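Local atomic coordinates of hemoglobin chain d1 (PDB entry 1X9F), a protein that probably carries oxygen as one globin chain of the earthworm's multi-subunit hemoglobin, holding a heme whose iron here has carbon monoxide beside it. Residues 61-64 against 65-69. Numbering follows the deposited sequence.
Sequences AHSQ and RVLSG. With HEM (protoporphyrin IX containing Fe), chain T; CMO (carbon monoxide), chain U.
His-62 NE2 donates a hydrogen bond to the O atom of the bound carbon monoxide at 2.7 Å, bent at the hydrogen to 132°, while one turn further along helix 57-75 Val-66 lies against the same imidazole. The His-62 ring reaches out over the heme because chi1 is 168°, putting CG on the far side of CB from the backbone N; His-62 CE1 is 3.4 Å from HEM C4D. Val-66 CG2 sits over one face of that ring, 3.9 Å from its centroid, in a CH-pi contact, and the other methyl, CG1, faces the porphyrin at pyrrole B. Phe-46 and Phe-59 meet the imidazole too, and His-94 is the protein's axial ligand to the iron, on the proximal side. The helical backbone carrying them is regular: Val-66 N bonds to His-62 O at 3.0 Å, and Arg-65 N to Ala-61 O at 2.9 Å. The Arg-65 chain, bent at chi3 (-68°), folds back along the preceding turn, laying one guanidinium face over His-62 CA, with Arg-65 NH1 3.5 Å from Ala-61 CB. Arg-65 CD lies 3.7 Å from HEM O1A, a propionate oxygen, and Arg-65 NH1 is hydrogen-bonded to a polar side chain of another protein chain. The pairing of His-62 and Val-66 is that of the distal E helix of globins: one polar N-H meets the ligand oxygen within a largely apolar pocket, an arrangement expected also to stabilise bound dioxygen.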
loop_
_atom_site.group_PDB
_atom_site.type_symbol
_atom_site.label_atom_id
_atom_site.label_comp_id
_atom_site.label_asym_id
_atom_site.label_seq_id
_atom_site.Cartn_x
_atom_site.Cartn_y
_atom_site.Cartn_z
ATOM N N ALA D 61 5.503 -8.925 24.326
ATOM C CA ALA D 61 4.896 -10.056 25.020
ATOM C C ALA D 61 3.633 -9.624 25.762
ATOM O O ALA D 61 2.577 -10.248 25.606
ATOM C CB ALA D 61 5.894 -10.704 25.973
ATOM N N HIS D 62 3.743 -8.552 26.556
ATOM C CA HIS D 62 2.584 -7.988 27.255
ATOM C C HIS D 62 1.463 -7.624 26.270
ATOM O O HIS D 62 0.313 -8.026 26.448
ATOM C CB HIS D 62 2.978 -6.767 28.097
ATOM C CG HIS D 62 1.803 -5.993 28.600
ATOM N ND1 HIS D 62 0.996 -6.454 29.618
ATOM C CD2 HIS D 62 1.268 -4.818 28.195
ATOM C CE1 HIS D 62 0.025 -5.585 29.831
ATOM N NE2 HIS D 62 0.163 -4.585 28.979
ATOM N N SER D 63 1.811 -6.880 25.225
ATOM C CA SER D 63 0.871 -6.508 24.167
ATOM C C SER D 63 0.089 -7.715 23.628
ATOM O O SER D 63 -1.140 -7.681 23.535
ATOM C CB SER D 63 1.637 -5.806 23.041
ATOM O OG SER D 63 0.881 -5.741 21.848
ATOM N N GLN D 64 0.819 -8.776 23.295
ATOM C CA GLN D 64 0.234 -10.008 22.784
ATOM C C GLN D 64 -0.681 -10.673 23.799
ATOM O O GLN D 64 -1.735 -11.198 23.432
ATOM C CB GLN D 64 1.332 -10.974 22.331
ATOM C CG GLN D 64 2.031 -10.522 21.072
ATOM C CD GLN D 64 1.047 -10.128 19.998
ATOM O OE1 GLN D 64 0.748 -8.945 19.825
ATOM N NE2 GLN D 64 0.525 -11.116 19.281
ATOM N N ARG D 65 -0.282 -10.640 25.070
ATOM C CA ARG D 65 -1.117 -11.163 26.154
ATOM C C ARG D 65 -2.441 -10.414 26.243
ATOM O O ARG D 65 -3.479 -11.024 26.519
ATOM C CB ARG D 65 -0.387 -11.123 27.504
ATOM C CG ARG D 65 0.664 -12.211 27.657
ATOM C CD ARG D 65 1.138 -12.442 29.084
ATOM N NE ARG D 65 1.915 -11.318 29.613
ATOM C CZ ARG D 65 3.209 -11.105 29.381
ATOM N NH1 ARG D 65 3.911 -11.929 28.608
ATOM N NH2 ARG D 65 3.803 -10.049 29.920
ATOM N N VAL D 66 -2.410 -9.107 25.991
ATOM C CA VAL D 66 -3.620 -8.284 26.016
ATOM C C VAL D 66 -4.562 -8.625 24.879
ATOM O O VAL D 66 -5.750 -8.836 25.107
ATOM C CB VAL D 66 -3.281 -6.800 25.902
ATOM C CG1 VAL D 66 -4.565 -5.952 25.871
ATOM C CG2 VAL D 66 -2.372 -6.400 27.033
ATOM N N LEU D 67 -4.038 -8.661 23.657
ATOM C CA LEU D 67 -4.858 -8.977 22.498
ATOM C C LEU D 67 -5.446 -10.382 22.605
ATOM O O LEU D 67 -6.603 -10.604 22.227
ATOM C CB LEU D 67 -4.055 -8.830 21.201
ATOM C CG LEU D 67 -3.789 -7.436 20.609
ATOM C CD1 LEU D 67 -5.045 -6.566 20.581
ATOM C CD2 LEU D 67 -2.680 -6.710 21.357
ATOM N N SER D 68 -4.654 -11.320 23.123
ATOM C CA SER D 68 -5.136 -12.690 23.317
ATOM C C SER D 68 -6.267 -12.689 24.341
ATOM O O SER D 68 -7.215 -13.467 24.233
ATOM C CB SER D 68 -3.999 -13.624 23.755
ATOM O OG SER D 68 -4.493 -14.946 24.003
ATOM N N GLY D 69 -6.158 -11.800 25.328
ATOM C CA GLY D 69 -7.193 -11.617 26.347
ATOM C C GLY D 69 -8.477 -11.066 25.756
ATOM O O GLY D 69 -9.570 -11.575 26.026
HETATM C CHA HEM T . -2.018 -7.151 32.240
HETATM C CHB HEM T . -5.958 -7.827 29.463
HETATM C CHC HEM T . -6.767 -3.000 29.349
HETATM C CHD HEM T . -3.004 -2.389 32.458
HETATM C C1A HEM T . -3.021 -7.765 31.377
HETATM C C2A HEM T . -2.964 -9.126 31.149
HETATM C C3A HEM T . -4.126 -9.404 30.308
HETATM C C4A HEM T . -4.713 -8.053 30.191
HETATM C CMA HEM T . -4.585 -10.722 29.731
HETATM C CAA HEM T . -1.900 -10.079 31.618
HETATM C CBA HEM T . -2.294 -10.917 32.815
HETATM C CGA HEM T . -1.122 -11.857 33.004
HETATM O O1A HEM T . -0.919 -12.771 32.171
HETATM O O2A HEM T . -0.387 -11.672 33.996
HETATM C C1B HEM T . -6.555 -6.521 29.199
HETATM C C2B HEM T . -7.654 -6.402 28.365
HETATM C C3B HEM T . -7.813 -5.054 28.361
HETATM C C4B HEM T . -6.882 -4.447 29.158
HETATM C CMB HEM T . -8.465 -7.462 27.644
HETATM C CAB HEM T . -8.813 -4.508 27.688
HETATM C CBB HEM T . -9.967 -4.076 27.125
HETATM C C1C HEM T . -5.738 -2.381 30.198
HETATM C C2C HEM T . -5.674 -1.007 30.337
HETATM C C3C HEM T . -4.636 -0.842 31.208
HETATM C C4C HEM T . -4.105 -2.096 31.508
HETATM C CMC HEM T . -6.549 0.066 29.722
HETATM C CAC HEM T . -4.216 0.538 31.593
HETATM C CBC HEM T . -3.370 0.788 32.696
HETATM C C1D HEM T . -2.384 -3.704 32.734
HETATM C C2D HEM T . -1.251 -3.853 33.541
HETATM C C3D HEM T . -0.941 -5.194 33.493
HETATM C C4D HEM T . -1.991 -5.742 32.622
HETATM C CMD HEM T . -0.521 -2.775 34.301
HETATM C CAD HEM T . 0.159 -5.957 34.189
HETATM C CBD HEM T . 1.453 -5.951 33.383
HETATM C CGD HEM T . 2.427 -6.788 34.179
HETATM O O1D HEM T . 2.217 -8.017 34.285
HETATM O O2D HEM T . 3.399 -6.213 34.710
HETATM N NA HEM T . -4.062 -7.071 30.860
HETATM N NB HEM T . -6.042 -5.360 29.694
HETATM N NC HEM T . -4.817 -3.084 30.917
HETATM N ND HEM T . -2.852 -4.826 32.144
HETATM FE FE HEM T . -4.459 -5.080 30.931
HETATM C C CMO U . -3.228 -4.568 29.086
HETATM O O CMO U . -2.308 -3.610 28.945
#